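Local coordinates for protein AtFKBP42 (Arabidopsis thaliana, PDB 2F4E) that belongs to the FKBP-type peptidyl-prolyl isomerase family and probably speeds cis-trans isomerisation of proline peptide bonds, modulates vacuolar uptake of MRP-transporter substrates and regulates cell elongation and orientation, at residues 116-128 / 146-158. Numbering follows the deposited sequence.
Sequences MKSGERALVHVGW and MADLLYEVEVIGF
Two antiparallel strands at the heart of the FKBP-type sheet, 121-126 and 149-158, pair in continuous register, bonding both ways at A122-V153, V124-Y151 and V126-L149. The bond from L149 N to V126 O is almost straight (176°). At the start of strand 121-126, the type II turn K117-E120 continues the pairing: G119 N reaches V155 O at 2.8 Å, and V155 N returns to E120 O. G119 takes a left-handed conformation there, where a side chain would crowd the preceding carbonyl.

On the face that carries A122, V124, V126, Y151 and V153, V124 CG2 meets V153 CG1 at 3.6 Å, and M116 reaches in from before the strand, its chain bent about the CG-SD bond (chi3 88°) and SD against the same V153 methyl and V155 CG2. V126 CG2 comes in plane to the edge of the Y151 ring, 3.4 Å from CE2. On the face of R121, E152 and E154, R121 stretches out, CG anti to its N (chi1 -165°), and its guanidinium divides between two acids: NH1 lies 3.1 Å from E154 OE1, while NH2 makes a weak salt-bridged hydrogen bond to E152 OE2. E152 OE1 also pairs with R75, so this carboxylate joins two arginines.

Past V126, D148 OD1 accepts a hydrogen bond from W128 N at 2.8 Å. Beyond it, M146 CB makes a CH-pi contact over the five-membered part of the indole, 3.5 Å from its centroid, and SD approaches the six-membered ring obliquely, a Met-aromatic contact. With an alanine at W128, the M146 side chain would probably lose its aromatic platform and be freer to move.

Strand 51-55 flanks 121-126 on its other edge, with L123 and H125 bonded to Q54 and S52, while 69-78 borders 149-158, placing both strands inside the sheet.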
loop_
_atom_site.group_PDB
_atom_site.type_symbol
_atom_site.label_atom_id
_atom_site.label_comp_id
_atom_site.label_asym_id
_atom_site.label_seq_id
_atom_site.Cartn_x
_atom_site.Cartn_y
_atom_site.Cartn_z
ATOM N N MET A 116 -7.213 -2.532 6.062
ATOM C CA MET A 116 -6.493 -2.197 7.274
ATOM C C MET A 116 -7.276 -1.402 8.313
ATOM O O MET A 116 -8.248 -0.708 8.006
ATOM C CB MET A 116 -5.214 -1.434 6.904
ATOM C CG MET A 116 -4.236 -2.225 6.056
ATOM S SD MET A 116 -2.835 -1.257 5.493
ATOM C CE MET A 116 -1.728 -1.477 6.830
ATOM N N LYS A 117 -6.827 -1.514 9.555
ATOM C CA LYS A 117 -7.432 -0.802 10.668
ATOM C C LYS A 117 -6.524 0.385 10.898
ATOM O O LYS A 117 -5.439 0.448 10.335
ATOM C CB LYS A 117 -7.459 -1.660 11.931
ATOM C CG LYS A 117 -8.341 -2.877 11.829
ATOM C CD LYS A 117 -8.498 -3.570 13.176
ATOM C CE LYS A 117 -9.471 -4.720 13.058
ATOM N NZ LYS A 117 -10.770 -4.234 12.510
ATOM N N SER A 118 -6.960 1.322 11.724
ATOM C CA SER A 118 -6.162 2.505 11.999
ATOM C C SER A 118 -4.969 2.155 12.863
ATOM O O SER A 118 -5.108 1.435 13.855
ATOM C CB SER A 118 -7.006 3.557 12.712
ATOM O OG SER A 118 -6.199 4.674 13.048
ATOM N N GLY A 119 -3.802 2.670 12.486
ATOM C CA GLY A 119 -2.593 2.397 13.240
ATOM C C GLY A 119 -1.938 1.092 12.833
ATOM O O GLY A 119 -0.874 0.725 13.346
ATOM N N GLU A 120 -2.565 0.374 11.907
ATOM C CA GLU A 120 -1.994 -0.885 11.460
ATOM C C GLU A 120 -0.820 -0.653 10.513
ATOM O O GLU A 120 -0.775 0.327 9.770
ATOM C CB GLU A 120 -3.050 -1.734 10.753
ATOM C CG GLU A 120 -2.580 -3.119 10.413
ATOM C CD GLU A 120 -3.644 -3.957 9.739
ATOM O OE1 GLU A 120 -4.774 -4.061 10.288
ATOM O OE2 GLU A 120 -3.333 -4.513 8.662
ATOM N N ARG A 121 0.128 -1.576 10.545
ATOM C CA ARG A 121 1.301 -1.505 9.695
ATOM C C ARG A 121 1.412 -2.868 9.021
ATOM O O ARG A 121 1.419 -3.891 9.702
ATOM C CB ARG A 121 2.528 -1.226 10.557
ATOM C CG ARG A 121 3.754 -0.788 9.794
ATOM C CD ARG A 121 4.673 -0.004 10.727
ATOM N NE ARG A 121 5.855 0.511 10.036
ATOM C CZ ARG A 121 6.698 1.411 10.550
ATOM N NH1 ARG A 121 6.485 1.913 11.764
ATOM N NH2 ARG A 121 7.788 1.771 9.873
ATOM N N ALA A 122 1.480 -2.885 7.694
ATOM C CA ALA A 122 1.559 -4.146 6.975
ATOM C C ALA A 122 2.302 -4.075 5.663
ATOM O O ALA A 122 2.609 -2.996 5.156
ATOM C CB ALA A 122 0.166 -4.675 6.717
ATOM N N LEU A 123 2.598 -5.250 5.125
ATOM C CA LEU A 123 3.272 -5.364 3.840
ATOM C C LEU A 123 2.189 -5.664 2.819
ATOM O O LEU A 123 1.303 -6.480 3.072
ATOM C CB LEU A 123 4.275 -6.509 3.858
ATOM C CG LEU A 123 5.492 -6.394 4.780
ATOM C CD1 LEU A 123 6.401 -7.615 4.555
ATOM C CD2 LEU A 123 6.256 -5.089 4.497
ATOM N N VAL A 124 2.236 -4.990 1.679
ATOM C CA VAL A 124 1.236 -5.224 0.656
ATOM C C VAL A 124 1.911 -5.587 -0.657
ATOM O O VAL A 124 2.688 -4.808 -1.226
ATOM C CB VAL A 124 0.317 -3.986 0.451
ATOM C CG1 VAL A 124 -0.825 -4.348 -0.471
ATOM C CG2 VAL A 124 -0.214 -3.487 1.780
ATOM N N HIS A 125 1.597 -6.790 -1.120
ATOM C CA HIS A 125 2.138 -7.328 -2.351
ATOM C C HIS A 125 1.151 -7.047 -3.451
ATOM O O HIS A 125 0.029 -7.547 -3.439
ATOM C CB HIS A 125 2.367 -8.824 -2.180
ATOM C CG HIS A 125 3.276 -9.149 -1.047
ATOM N ND1 HIS A 125 4.654 -9.108 -1.157
ATOM C CD2 HIS A 125 3.021 -9.475 0.240
ATOM C CE1 HIS A 125 5.195 -9.395 0.004
ATOM N NE2 HIS A 125 4.223 -9.624 0.877
ATOM N N VAL A 126 1.585 -6.246 -4.412
ATOM C CA VAL A 126 0.726 -5.841 -5.505
ATOM C C VAL A 126 1.207 -6.220 -6.897
ATOM O O VAL A 126 2.320 -5.881 -7.302
ATOM C CB VAL A 126 0.526 -4.319 -5.468
ATOM C CG1 VAL A 126 -0.414 -3.890 -6.579
ATOM C CG2 VAL A 126 0.020 -3.903 -4.097
ATOM N N GLY A 127 0.349 -6.914 -7.632
ATOM C CA GLY A 127 0.702 -7.299 -8.982
ATOM C C GLY A 127 0.806 -6.031 -9.797
ATOM O O GLY A 127 0.072 -5.070 -9.549
ATOM N N TRP A 128 1.712 -6.015 -10.765
ATOM C CA TRP A 128 1.882 -4.845 -11.604
ATOM C C TRP A 128 0.583 -4.383 -12.258
ATOM O O TRP A 128 0.406 -3.192 -12.495
ATOM C CB TRP A 128 2.954 -5.087 -12.674
ATOM C CG TRP A 128 2.738 -6.277 -13.528
ATOM C CD1 TRP A 128 3.275 -7.516 -13.354
ATOM C CD2 TRP A 128 1.923 -6.349 -14.708
ATOM N NE1 TRP A 128 2.850 -8.358 -14.350
ATOM C CE2 TRP A 128 2.015 -7.671 -15.195
ATOM C CE3 TRP A 128 1.124 -5.427 -15.401
ATOM C CZ2 TRP A 128 1.331 -8.098 -16.348
ATOM C CZ3 TRP A 128 0.443 -5.854 -16.549
ATOM C CH2 TRP A 128 0.553 -7.177 -17.006
ATOM N N MET A 146 5.617 -4.093 -16.189
ATOM C CA MET A 146 5.117 -5.271 -15.484
ATOM C C MET A 146 5.952 -5.570 -14.240
ATOM O O MET A 146 6.369 -6.701 -14.008
ATOM C CB MET A 146 5.109 -6.481 -16.433
ATOM C CG MET A 146 4.388 -6.207 -17.761
ATOM S SD MET A 146 4.398 -7.564 -18.976
ATOM C CE MET A 146 6.187 -7.866 -19.113
ATOM N N ALA A 147 6.198 -4.540 -13.437
ATOM C CA ALA A 147 6.986 -4.716 -12.223
ATOM C C ALA A 147 6.129 -4.878 -10.966
ATOM O O ALA A 147 5.482 -3.929 -10.521
ATOM C CB ALA A 147 7.946 -3.537 -12.052
ATOM N N ASP A 148 6.124 -6.079 -10.394
ATOM C CA ASP A 148 5.361 -6.307 -9.177
ATOM C C ASP A 148 5.969 -5.436 -8.095
ATOM O O ASP A 148 7.168 -5.187 -8.100
ATOM C CB ASP A 148 5.417 -7.778 -8.754
ATOM C CG ASP A 148 4.481 -8.652 -9.568
ATOM O OD1 ASP A 148 3.458 -8.119 -10.042
ATOM O OD2 ASP A 148 4.759 -9.858 -9.740
ATOM N N LEU A 149 5.139 -4.977 -7.171
ATOM C CA LEU A 149 5.602 -4.104 -6.114
ATOM C C LEU A 149 5.352 -4.614 -4.709
ATOM O O LEU A 149 4.544 -5.524 -4.476
ATOM C CB LEU A 149 4.927 -2.746 -6.256
ATOM C CG LEU A 149 4.994 -2.036 -7.607
ATOM C CD1 LEU A 149 4.307 -0.694 -7.468
ATOM C CD2 LEU A 149 6.440 -1.850 -8.035
ATOM N N LEU A 150 6.061 -3.994 -3.774
ATOM C CA LEU A 150 5.931 -4.297 -2.363
ATOM C C LEU A 150 5.686 -2.966 -1.672
ATOM O O LEU A 150 6.302 -1.952 -2.013
ATOM C CB LEU A 150 7.210 -4.912 -1.796
ATOM C CG LEU A 150 7.140 -5.142 -0.280
ATOM C CD1 LEU A 150 6.189 -6.270 -0.004
ATOM C CD2 LEU A 150 8.496 -5.475 0.293
ATOM N N TYR A 151 4.776 -2.969 -0.713
ATOM C CA TYR A 151 4.478 -1.767 0.043
ATOM C C TYR A 151 4.529 -2.068 1.526
ATOM O O TYR A 151 4.137 -3.136 1.976
ATOM C CB TYR A 151 3.084 -1.232 -0.269
ATOM C CG TYR A 151 2.856 -0.717 -1.665
ATOM C CD1 TYR A 151 3.316 0.534 -2.061
ATOM C CD2 TYR A 151 2.100 -1.457 -2.568
ATOM C CE1 TYR A 151 3.008 1.036 -3.326
ATOM C CE2 TYR A 151 1.790 -0.971 -3.820
ATOM C CZ TYR A 151 2.242 0.264 -4.195
ATOM O OH TYR A 151 1.906 0.705 -5.441
ATOM N N GLU A 152 5.043 -1.112 2.278
ATOM C CA GLU A 152 5.100 -1.222 3.717
ATOM C C GLU A 152 4.256 -0.019 4.074
ATOM O O GLU A 152 4.727 1.121 4.022
ATOM C CB GLU A 152 6.525 -1.051 4.236
ATOM C CG GLU A 152 6.629 -1.245 5.741
ATOM C CD GLU A 152 7.936 -0.732 6.343
ATOM O OE1 GLU A 152 8.853 -0.331 5.604
ATOM O OE2 GLU A 152 8.046 -0.739 7.587
ATOM N N VAL A 153 2.996 -0.266 4.402
ATOM C CA VAL A 153 2.098 0.830 4.724
ATOM C C VAL A 153 1.551 0.887 6.148
ATOM O O VAL A 153 1.205 -0.128 6.748
ATOM C CB VAL A 153 0.905 0.860 3.738
ATOM C CG1 VAL A 153 0.246 -0.506 3.682
ATOM C CG2 VAL A 153 -0.102 1.909 4.169
ATOM N N GLU A 154 1.488 2.097 6.684
ATOM C CA GLU A 154 0.946 2.307 8.010
ATOM C C GLU A 154 -0.133 3.376 7.917
ATOM O O GLU A 154 0.138 4.521 7.538
ATOM C CB GLU A 154 2.027 2.739 9.007
ATOM C CG GLU A 154 1.434 3.027 10.372
ATOM C CD GLU A 154 2.469 3.304 11.438
ATOM O OE1 GLU A 154 3.668 3.065 11.191
ATOM O OE2 GLU A 154 2.065 3.768 12.525
ATOM N N VAL A 155 -1.354 2.985 8.259
ATOM C CA VAL A 155 -2.490 3.884 8.210
ATOM C C VAL A 155 -2.560 4.784 9.439
ATOM O O VAL A 155 -2.694 4.316 10.563
ATOM C CB VAL A 155 -3.819 3.094 8.098
ATOM C CG1 VAL A 155 -4.978 4.043 7.927
ATOM C CG2 VAL A 155 -3.758 2.118 6.936
ATOM N N ILE A 156 -2.445 6.085 9.212
ATOM C CA ILE A 156 -2.532 7.050 10.296
ATOM C C ILE A 156 -3.991 7.093 10.770
ATOM O O ILE A 156 -4.272 7.407 11.930
ATOM C CB ILE A 156 -2.087 8.456 9.811
ATOM C CG1 ILE A 156 -0.628 8.403 9.367
ATOM C CG2 ILE A 156 -2.285 9.484 10.910
ATOM C CD1 ILE A 156 -0.062 9.719 8.971
ATOM N N GLY A 157 -4.909 6.775 9.864
ATOM C CA GLY A 157 -6.320 6.774 10.210
ATOM C C GLY A 157 -7.206 7.211 9.068
ATOM O O GLY A 157 -6.710 7.771 8.095
ATOM N N PHE A 158 -8.506 6.934 9.190
ATOM C CA PHE A 158 -9.497 7.320 8.188
ATOM C C PHE A 158 -10.637 8.139 8.800
ATOM O O PHE A 158 -10.875 8.099 10.013
ATOM C CB PHE A 158 -10.097 6.111 7.460
ATOM C CG PHE A 158 -9.581 4.787 7.914
ATOM C CD1 PHE A 158 -10.018 4.239 9.109
ATOM C CD2 PHE A 158 -8.690 4.056 7.110
ATOM C CE1 PHE A 158 -9.590 2.978 9.510
ATOM C CE2 PHE A 158 -8.247 2.780 7.498
ATOM C CZ PHE A 158 -8.704 2.244 8.709
#